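Local coordinates for hypothetical protein BVU_2266 (Bacteroides vulgatus, PDB 3TZG), which is of unknown function but folds as a porin-like beta barrel and may belong in the outer membrane, at residues T97-K102 with G180-F185; V139-T144 with V175-G180; L169-Y174 with L246-L251. All coordinates share one frame; numbering follows the deposited sequence.

Overall arrangement
The three contacts all join the wall of the antiparallel beta barrel to the chain that runs from residue 169 to helix 181-188 inside it. On the wall, contact 1 uses strand 90-102, contact 2 strand 136-145 and contact 3 strand 239-247, the last strand of the chain. Contacts 1 and 2 share Gly180 and their centres lie about 10 Å apart. The centre of contact 3 is about 20 Å from that of contact 1 and about 23 Å from that of contact 2, on the opposite side of the chain's centre from contact 2. Contact 2 is nested within the loop that contact 1 closes, while contact 3 crosses both. The inner segment therefore spans the barrel between well-separated parts of its wall.

Contact 1: T97-K102 with G180-F185; sequences TVYDYK and GVDSFF
Tyr99 and Asp182 bury the most surface in this contact, where strand 90-102 of the barrel wall faces the first turn of helix 181-188 on the inside. The tyrosine reaches inward with its phenol end leading: OH stops 4.3 Å from OD2 of Asp182. With CG anti to the carbonyl carbon (chi1 -54°), the ring leaves the strand toward the helix with its hydroxyl in front. Thr97, two residues earlier on the same inward side, brings OG1 to a second approach of 4.3 Å from Asp182 OD2. Asp182 thus looks back at both hydroxyls across a gap too long for direct hydrogen bonds. Ser183 lies next in the turn, its OG hydrogen-bonded to Asp179 O.

Each polar end has a nearer partner. Tyr99 OH bonds to Ser78 OG on strand 74-85, Thr97 OG1 to Ser110 OG on strand 105-114, and Asp182 OD1 makes a salt bridge with Lys95 NZ, earlier on the same strand as the two wall residues. Tyr186, further along the helix, stacks on the Tyr99 ring.

Gly180 sits at the N-cap, and its O accepts the helical bond from Phe184 N at 3.2 Å. Asp182 therefore lies in the first turn, where the helix dipole would tend to stabilise its negative charge alongside the lysine. The three side chains stand near one another without direct bonds across the contact, each held by its own partner: the charge of Asp182 is tied to the wall through Lys95, while the two hydroxyls are fixed by neighbouring strands.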
loop_
_atom_site.group_PDB
_atom_site.type_symbol
_atom_site.label_atom_id
_atom_site.label_comp_id
_atom_site.label_asym_id
_atom_site.label_seq_id
_atom_site.Cartn_x
_atom_site.Cartn_y
_atom_site.Cartn_z
ATOM N N THR A 97 -5.295 13.522 3.351
ATOM C CA THR A 97 -4.951 12.516 4.343
ATOM C C THR A 97 -3.984 13.068 5.390
ATOM O O THR A 97 -3.141 13.920 5.075
ATOM C CB THR A 97 -4.336 11.301 3.619
ATOM O OG1 THR A 97 -5.337 10.765 2.762
ATOM C CG2 THR A 97 -3.883 10.217 4.577
ATOM N N VAL A 98 -4.111 12.541 6.627
ATOM C CA VAL A 98 -3.241 12.828 7.759
ATOM C C VAL A 98 -2.780 11.486 8.354
ATOM O O VAL A 98 -3.546 10.522 8.424
ATOM C CB VAL A 98 -3.864 13.767 8.827
ATOM C CG1 VAL A 98 -3.978 15.186 8.290
ATOM C CG2 VAL A 98 -5.215 13.251 9.345
ATOM N N TYR A 99 -1.493 11.426 8.712
ATOM C CA TYR A 99 -0.807 10.262 9.304
ATOM C C TYR A 99 -0.468 10.583 10.783
ATOM O O TYR A 99 0.164 11.608 11.052
ATOM C CB TYR A 99 0.464 9.917 8.474
ATOM C CG TYR A 99 0.186 9.720 6.994
ATOM C CD1 TYR A 99 -0.352 8.530 6.519
ATOM C CD2 TYR A 99 0.424 10.737 6.076
ATOM C CE1 TYR A 99 -0.683 8.368 5.176
ATOM C CE2 TYR A 99 0.132 10.572 4.716
ATOM C CZ TYR A 99 -0.436 9.390 4.271
ATOM O OH TYR A 99 -0.772 9.208 2.940
ATOM N N ASP A 100 -0.973 9.771 11.736
ATOM C CA ASP A 100 -0.710 9.951 13.173
ATOM C C ASP A 100 -0.133 8.683 13.755
ATOM O O ASP A 100 -0.559 7.570 13.406
ATOM C CB ASP A 100 -1.938 10.373 13.938
ATOM C CG ASP A 100 -2.323 11.797 13.593
ATOM O OD1 ASP A 100 -1.803 12.739 14.258
ATOM O OD2 ASP A 100 -3.134 11.977 12.658
ATOM N N TYR A 101 0.864 8.874 14.643
ATOM C CA TYR A 101 1.666 7.816 15.244
ATOM C C TYR A 101 1.585 7.884 16.742
ATOM O O TYR A 101 1.775 8.958 17.281
ATOM C CB TYR A 101 3.128 7.962 14.775
ATOM C CG TYR A 101 3.256 8.148 13.281
ATOM C CD1 TYR A 101 3.343 7.052 12.428
ATOM C CD2 TYR A 101 3.253 9.417 12.713
ATOM C CE1 TYR A 101 3.470 7.218 11.050
ATOM C CE2 TYR A 101 3.338 9.592 11.332
ATOM C CZ TYR A 101 3.482 8.490 10.507
ATOM O OH TYR A 101 3.544 8.650 9.148
ATOM N N LYS A 102 1.241 6.759 17.403
ATOM C CA LYS A 102 1.087 6.605 18.863
ATOM C C LYS A 102 1.754 5.276 19.230
ATOM O O LYS A 102 1.198 4.194 19.032
ATOM C CB LYS A 102 -0.398 6.679 19.272
ATOM C CG LYS A 102 -0.654 7.091 20.712
ATOM C CD LYS A 102 -2.169 7.146 21.071
ATOM C CE LYS A 102 -2.962 8.241 20.370
ATOM N NZ LYS A 102 -4.413 8.252 20.741
ATOM N N GLY A 180 -6.102 3.118 -1.479
ATOM C CA GLY A 180 -5.520 3.903 -2.563
ATOM C C GLY A 180 -4.048 3.713 -2.858
ATOM O O GLY A 180 -3.272 3.315 -1.982
ATOM N N VAL A 181 -3.657 4.066 -4.099
ATOM C CA VAL A 181 -2.301 3.926 -4.650
ATOM C C VAL A 181 -1.317 4.856 -3.858
ATOM O O VAL A 181 -0.122 4.526 -3.721
ATOM C CB VAL A 181 -2.296 4.182 -6.185
ATOM C CG1 VAL A 181 -0.891 4.275 -6.762
ATOM C CG2 VAL A 181 -3.050 3.066 -6.899
ATOM N N ASP A 182 -1.831 5.952 -3.269
ATOM C CA ASP A 182 -1.001 6.828 -2.451
ATOM C C ASP A 182 -0.572 6.082 -1.174
ATOM O O ASP A 182 0.586 6.194 -0.766
ATOM C CB ASP A 182 -1.718 8.148 -2.125
ATOM C CG ASP A 182 -3.082 8.013 -1.508
ATOM O OD1 ASP A 182 -3.963 7.378 -2.148
ATOM O OD2 ASP A 182 -3.303 8.611 -0.423
ATOM N N SER A 183 -1.472 5.262 -0.591
ATOM C CA SER A 183 -1.137 4.470 0.591
ATOM C C SER A 183 -0.150 3.358 0.207
ATOM O O SER A 183 0.755 3.044 0.994
ATOM C CB SER A 183 -2.388 3.900 1.243
ATOM O OG SER A 183 -3.075 4.849 2.057
ATOM N N PHE A 184 -0.288 2.799 -1.031
ATOM C CA PHE A 184 0.641 1.800 -1.535
ATOM C C PHE A 184 2.066 2.359 -1.458
ATOM O O PHE A 184 2.919 1.761 -0.796
ATOM C CB PHE A 184 0.278 1.380 -2.965
ATOM C CG PHE A 184 1.370 0.608 -3.661
ATOM C CD1 PHE A 184 1.557 -0.742 -3.404
ATOM C CD2 PHE A 184 2.236 1.240 -4.554
ATOM C CE1 PHE A 184 2.569 -1.451 -4.045
ATOM C CE2 PHE A 184 3.257 0.525 -5.192
ATOM C CZ PHE A 184 3.404 -0.814 -4.943
ATOM N N PHE A 185 2.297 3.546 -2.079
ATOM C CA PHE A 185 3.591 4.216 -2.090
ATOM C C PHE A 185 4.035 4.627 -0.674
ATOM O O PHE A 185 5.223 4.481 -0.346
ATOM C CB PHE A 185 3.559 5.425 -3.017
ATOM C CG PHE A 185 3.625 5.003 -4.461
ATOM C CD1 PHE A 185 4.719 4.287 -4.948
ATOM C CD2 PHE A 185 2.584 5.296 -5.339
ATOM C CE1 PHE A 185 4.756 3.865 -6.283
ATOM C CE2 PHE A 185 2.632 4.875 -6.673
ATOM C CZ PHE A 185 3.715 4.164 -7.130
#

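Contact 2: V139-T144 with V175-G180; sequences VMTVFT and VIDYDG
Asp177 is where the inner loop meets Val139 and Thr141 of strand 136-145, in the wall of the beta barrel. The touching parts of loop and strand run in similar directions, 33° apart, but no backbone bond joins them, so the loop lies against the inside of the wall without extending it.

Taken in order, Asp177 comes first and carries the largest share of the buried surface. Its CB packs against Val139 CG1 at 4.1 Å, and the same methyl lies 3.9 Å from Asp177 O. The valine CB is already directed at the loop, and a rotation that puts CG1 anti to the backbone N (chi1 -175°) sets this methyl against the aspartate CB and carbonyl oxygen. Further out, Asp177 OD2 is 3.7 Å from Thr141 OG1, and a water at one side bridges the two. The water donates to Asp177 OD2 at 3.0 Å. Its hydrogen bond with Thr141 OG1 is 2.7 Å long, giving an indirect polar link where the side chains themselves stay apart. Neighbouring wall strands hold the aspartate backbone: Tyr128 OH bonds to its O and Tyr157 OH to its N.

Tyr178 turns the other way, its CB directed off the strand, and its side chain packs on Ser183, Phe184 and Phe187 of the following helix. The chain thereby puts one residue on the helix between two aspartates that face the wall.

Asp179 points back to the strand. Tyr112 OH bonds its OD2, and its O takes the hydroxyl of Ser183. Its other carboxylate oxygen, OD1, comes up to the rim of the Phe143 ring, near the ring plane, 4.4 Å from CE2.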
loop_
_atom_site.group_PDB
_atom_site.type_symbol
_atom_site.label_atom_id
_atom_site.label_comp_id
_atom_site.label_asym_id
_atom_site.label_seq_id
_atom_site.Cartn_x
_atom_site.Cartn_y
_atom_site.Cartn_z
ATOM N N VAL A 139 -5.095 -4.671 10.986
ATOM C CA VAL A 139 -5.504 -3.442 10.306
ATOM C C VAL A 139 -7.013 -3.314 10.438
ATOM O O VAL A 139 -7.743 -4.236 10.093
ATOM C CB VAL A 139 -5.065 -3.340 8.822
ATOM C CG1 VAL A 139 -5.425 -1.959 8.241
ATOM C CG2 VAL A 139 -3.579 -3.663 8.639
HETATM N N MSE A 140 -7.472 -2.194 10.962
HETATM C CA MSE A 140 -8.893 -1.893 11.115
HETATM C C MSE A 140 -9.230 -0.700 10.257
HETATM O O MSE A 140 -8.547 0.331 10.343
HETATM C CB MSE A 140 -9.264 -1.649 12.571
HETATM C CG MSE A 140 -9.215 -2.900 13.396
HETATM SE SE MSE A 140 -7.954 -2.771 14.861
HETATM C CE MSE A 140 -6.279 -2.611 13.943
ATOM N N THR A 141 -10.233 -0.863 9.369
ATOM C CA THR A 141 -10.639 0.185 8.446
ATOM C C THR A 141 -12.116 0.391 8.525
ATOM O O THR A 141 -12.875 -0.576 8.521
ATOM C CB THR A 141 -10.228 -0.119 7.012
ATOM O OG1 THR A 141 -8.933 -0.716 6.954
ATOM C CG2 THR A 141 -10.235 1.109 6.159
ATOM N N VAL A 142 -12.524 1.665 8.592
ATOM C CA VAL A 142 -13.909 2.100 8.608
ATOM C C VAL A 142 -14.115 2.995 7.416
ATOM O O VAL A 142 -13.395 3.983 7.260
ATOM C CB VAL A 142 -14.319 2.786 9.931
ATOM C CG1 VAL A 142 -15.778 3.249 9.887
ATOM C CG2 VAL A 142 -14.081 1.862 11.118
ATOM N N PHE A 143 -15.113 2.649 6.578
ATOM C CA PHE A 143 -15.497 3.396 5.376
ATOM C C PHE A 143 -16.826 4.070 5.583
ATOM O O PHE A 143 -17.824 3.387 5.825
ATOM C CB PHE A 143 -15.566 2.468 4.153
ATOM C CG PHE A 143 -14.280 1.764 3.793
ATOM C CD1 PHE A 143 -13.932 0.562 4.404
ATOM C CD2 PHE A 143 -13.423 2.295 2.828
ATOM C CE1 PHE A 143 -12.740 -0.087 4.067
ATOM C CE2 PHE A 143 -12.232 1.650 2.488
ATOM C CZ PHE A 143 -11.900 0.459 3.104
ATOM N N THR A 144 -16.847 5.413 5.527
ATOM C CA THR A 144 -18.093 6.168 5.625
ATOM C C THR A 144 -18.387 6.738 4.239
ATOM O O THR A 144 -17.536 7.409 3.644
ATOM C CB THR A 144 -18.061 7.230 6.718
ATOM O OG1 THR A 144 -17.783 6.597 7.960
ATOM C CG2 THR A 144 -19.384 7.961 6.835
ATOM N N VAL A 175 1.105 -6.886 -0.239
ATOM C CA VAL A 175 0.127 -7.811 0.374
ATOM C C VAL A 175 -0.757 -7.168 1.483
ATOM O O VAL A 175 -1.821 -7.717 1.795
ATOM C CB VAL A 175 0.801 -9.062 0.969
ATOM C CG1 VAL A 175 1.489 -9.889 -0.102
ATOM C CG2 VAL A 175 1.769 -8.722 2.101
ATOM N N ILE A 176 -0.323 -6.066 2.110
ATOM C CA ILE A 176 -1.123 -5.509 3.224
ATOM C C ILE A 176 -2.286 -4.644 2.690
ATOM O O ILE A 176 -2.384 -4.372 1.479
ATOM C CB ILE A 176 -0.303 -4.748 4.291
ATOM C CG1 ILE A 176 0.240 -3.417 3.746
ATOM C CG2 ILE A 176 0.798 -5.708 4.820
ATOM C CD1 ILE A 176 1.049 -2.602 4.675
ATOM N N ASP A 177 -3.218 -4.334 3.632
ATOM C CA ASP A 177 -4.491 -3.617 3.503
ATOM C C ASP A 177 -4.292 -2.135 3.577
ATOM O O ASP A 177 -3.900 -1.642 4.627
ATOM C CB ASP A 177 -5.397 -4.060 4.664
ATOM C CG ASP A 177 -6.859 -4.170 4.345
ATOM O OD1 ASP A 177 -7.280 -5.251 3.876
ATOM O OD2 ASP A 177 -7.598 -3.208 4.623
ATOM N N TYR A 178 -4.582 -1.405 2.497
ATOM C CA TYR A 178 -4.464 0.064 2.453
ATOM C C TYR A 178 -5.568 0.657 1.537
ATOM O O TYR A 178 -6.193 -0.063 0.746
ATOM C CB TYR A 178 -3.053 0.510 1.999
ATOM C CG TYR A 178 -2.661 -0.064 0.660
ATOM C CD1 TYR A 178 -3.139 0.486 -0.523
ATOM C CD2 TYR A 178 -1.858 -1.194 0.574
ATOM C CE1 TYR A 178 -2.876 -0.104 -1.752
ATOM C CE2 TYR A 178 -1.543 -1.761 -0.654
ATOM C CZ TYR A 178 -2.051 -1.209 -1.820
ATOM O OH TYR A 178 -1.751 -1.752 -3.049
ATOM N N ASP A 179 -5.802 1.970 1.648
ATOM C CA ASP A 179 -6.803 2.612 0.818
ATOM C C ASP A 179 -6.105 3.535 -0.214
ATOM O O ASP A 179 -5.549 4.569 0.152
ATOM C CB ASP A 179 -7.808 3.371 1.708
ATOM C CG ASP A 179 -8.638 4.396 0.969
ATOM O OD1 ASP A 179 -9.405 3.991 0.050
ATOM O OD2 ASP A 179 -8.473 5.613 1.262
ATOM N N GLY A 180 -6.102 3.118 -1.479
ATOM C CA GLY A 180 -5.520 3.903 -2.563
ATOM C C GLY A 180 -4.048 3.713 -2.858
ATOM O O GLY A 180 -3.272 3.315 -1.982
HETATM O O HOH W 1 -8.830 -3.363 7.407
#

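Contact 3: L169-Y174 with L246-L251; sequences LNLQAY and LSYNPL
Leu171 and Leu246 reach toward each other tip to tip, their CD2 methyls 3.6 Å apart. The other methyl of Leu171, CD1, lies 3.5 Å from Tyr248 OH, so the leucine splits its two branches between a methyl and a phenol end. Tyr248 comes from the direction opposite to Leu171; although its CB is not aimed at residues 169-174, its long ring carries the hydroxyl across. Tyr174 completes the first shell, with CE2 4.3 Å from Leu246 CD2, which sits obliquely to the ring.

Behind these side chains stand two different supports. Leu171 and Tyr174 occupy the two ends of a 3-10 turn, where Tyr174 N bonds to Leu171 O at 3.0 Å; this presents both side chains toward the wall. Tyr165 OH bonds to Leu171 N, and the Tyr174 ring is steadied by Tyr37, hydroxyl to hydroxyl, and by an edge-to-face pairing with Phe184 of helix 181-188.

On the wall side, Leu246 is the penultimate residue of strand 239-247 and is paired through its backbone with Val229 of strand 227-235. Ser247 pairs with Thr11 and Lys12 at the start of the chain, so this contact sits where the last strand meets the first and the barrel closes. Tyr248 has its OH bonded to Pro228 O.

Across the contact the chemistry is mostly apolar: methyls and a ring carbon, plus one phenol oxygen against a methyl, with no hydrogen bond across. Both tyrosine hydroxyls find their hydrogen bonds in the surrounding protein; the join between inner loop and closing strand therefore depends on packing.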
loop_
_atom_site.group_PDB
_atom_site.type_symbol
_atom_site.label_atom_id
_atom_site.label_comp_id
_atom_site.label_asym_id
_atom_site.label_seq_id
_atom_site.Cartn_x
_atom_site.Cartn_y
_atom_site.Cartn_z
ATOM N N LEU A 169 12.938 -1.887 -0.960
ATOM C CA LEU A 169 11.534 -1.518 -0.828
ATOM C C LEU A 169 10.875 -2.293 0.285
ATOM O O LEU A 169 11.368 -3.354 0.677
ATOM C CB LEU A 169 10.763 -1.771 -2.143
ATOM C CG LEU A 169 11.267 -1.154 -3.453
ATOM C CD1 LEU A 169 10.426 -1.620 -4.591
ATOM C CD2 LEU A 169 11.305 0.376 -3.394
ATOM N N ASN A 170 9.738 -1.768 0.793
ATOM C CA ASN A 170 8.952 -2.455 1.807
ATOM C C ASN A 170 7.942 -3.280 1.050
ATOM O O ASN A 170 6.841 -2.805 0.734
ATOM C CB ASN A 170 8.331 -1.489 2.819
ATOM C CG ASN A 170 7.532 -2.175 3.893
ATOM O OD1 ASN A 170 7.687 -3.374 4.161
ATOM N ND2 ASN A 170 6.680 -1.424 4.561
ATOM N N LEU A 171 8.333 -4.530 0.747
ATOM C CA LEU A 171 7.566 -5.461 -0.088
ATOM C C LEU A 171 6.215 -5.892 0.538
ATOM O O LEU A 171 5.378 -6.388 -0.224
ATOM C CB LEU A 171 8.409 -6.696 -0.449
ATOM C CG LEU A 171 9.658 -6.319 -1.295
ATOM C CD1 LEU A 171 10.468 -7.508 -1.642
ATOM C CD2 LEU A 171 9.283 -5.520 -2.553
ATOM N N GLN A 172 5.947 -5.588 1.853
ATOM C CA GLN A 172 4.656 -5.835 2.533
ATOM C C GLN A 172 3.553 -5.074 1.850
ATOM O O GLN A 172 2.385 -5.474 1.918
ATOM C CB GLN A 172 4.689 -5.416 4.003
ATOM C CG GLN A 172 5.781 -6.049 4.835
ATOM C CD GLN A 172 6.001 -5.320 6.142
ATOM O OE1 GLN A 172 5.184 -4.480 6.583
ATOM N NE2 GLN A 172 7.141 -5.617 6.778
ATOM N N ALA A 173 3.924 -3.940 1.186
ATOM C CA ALA A 173 2.986 -3.085 0.454
ATOM C C ALA A 173 2.265 -3.863 -0.641
ATOM O O ALA A 173 1.183 -3.468 -1.056
ATOM C CB ALA A 173 3.727 -1.907 -0.151
ATOM N N TYR A 174 2.856 -4.968 -1.117
ATOM C CA TYR A 174 2.243 -5.761 -2.166
ATOM C C TYR A 174 1.208 -6.730 -1.595
ATOM O O TYR A 174 0.460 -7.296 -2.396
ATOM C CB TYR A 174 3.306 -6.515 -2.984
ATOM C CG TYR A 174 4.102 -5.608 -3.903
ATOM C CD1 TYR A 174 3.523 -5.055 -5.042
ATOM C CD2 TYR A 174 5.418 -5.266 -3.611
ATOM C CE1 TYR A 174 4.226 -4.172 -5.857
ATOM C CE2 TYR A 174 6.134 -4.379 -4.418
ATOM C CZ TYR A 174 5.534 -3.835 -5.544
ATOM O OH TYR A 174 6.228 -2.988 -6.392
ATOM N N LEU A 246 9.300 -9.917 -9.270
ATOM C CA LEU A 246 10.287 -8.865 -9.013
ATOM C C LEU A 246 11.690 -9.267 -9.452
ATOM O O LEU A 246 12.099 -10.435 -9.314
ATOM C CB LEU A 246 10.330 -8.488 -7.519
ATOM C CG LEU A 246 9.037 -7.997 -6.880
ATOM C CD1 LEU A 246 8.364 -9.113 -6.123
ATOM C CD2 LEU A 246 9.322 -6.916 -5.912
ATOM N N SER A 247 12.447 -8.283 -9.963
ATOM C CA SER A 247 13.825 -8.482 -10.416
ATOM C C SER A 247 14.749 -7.555 -9.654
ATOM O O SER A 247 14.366 -6.428 -9.324
ATOM C CB SER A 247 13.938 -8.250 -11.917
ATOM O OG SER A 247 15.275 -8.389 -12.365
ATOM N N TYR A 248 15.970 -8.029 -9.392
ATOM C CA TYR A 248 16.997 -7.288 -8.658
ATOM C C TYR A 248 18.250 -7.092 -9.531
ATOM O O TYR A 248 19.260 -6.584 -9.041
ATOM C CB TYR A 248 17.336 -8.027 -7.354
ATOM C CG TYR A 248 16.153 -8.211 -6.427
ATOM C CD1 TYR A 248 15.254 -9.258 -6.609
ATOM C CD2 TYR A 248 15.937 -7.342 -5.356
ATOM C CE1 TYR A 248 14.140 -9.403 -5.788
ATOM C CE2 TYR A 248 14.842 -7.497 -4.509
ATOM C CZ TYR A 248 13.950 -8.530 -4.730
ATOM O OH TYR A 248 12.900 -8.708 -3.883
ATOM N N ASN A 249 18.150 -7.444 -10.836
ATOM C CA ASN A 249 19.237 -7.349 -11.820
ATOM C C ASN A 249 19.397 -5.924 -12.347
ATOM O O ASN A 249 18.402 -5.340 -12.783
ATOM C CB ASN A 249 18.998 -8.306 -13.012
ATOM C CG ASN A 249 20.065 -8.246 -14.092
ATOM O OD1 ASN A 249 19.869 -7.669 -15.164
ATOM N ND2 ASN A 249 21.241 -8.796 -13.823
ATOM N N PRO A 250 20.642 -5.384 -12.412
ATOM C CA PRO A 250 20.834 -4.045 -13.011
ATOM C C PRO A 250 20.697 -4.113 -14.550
ATOM O O PRO A 250 21.637 -4.475 -15.268
ATOM C CB PRO A 250 22.250 -3.634 -12.555
ATOM C CG PRO A 250 22.721 -4.736 -11.624
ATOM C CD PRO A 250 21.925 -5.954 -11.957
ATOM N N LEU A 251 19.458 -3.822 -15.028
ATOM C CA LEU A 251 18.939 -3.786 -16.413
ATOM C C LEU A 251 17.388 -3.757 -16.390
ATOM O O LEU A 251 16.735 -4.463 -15.603
ATOM C CB LEU A 251 19.439 -4.954 -17.285
#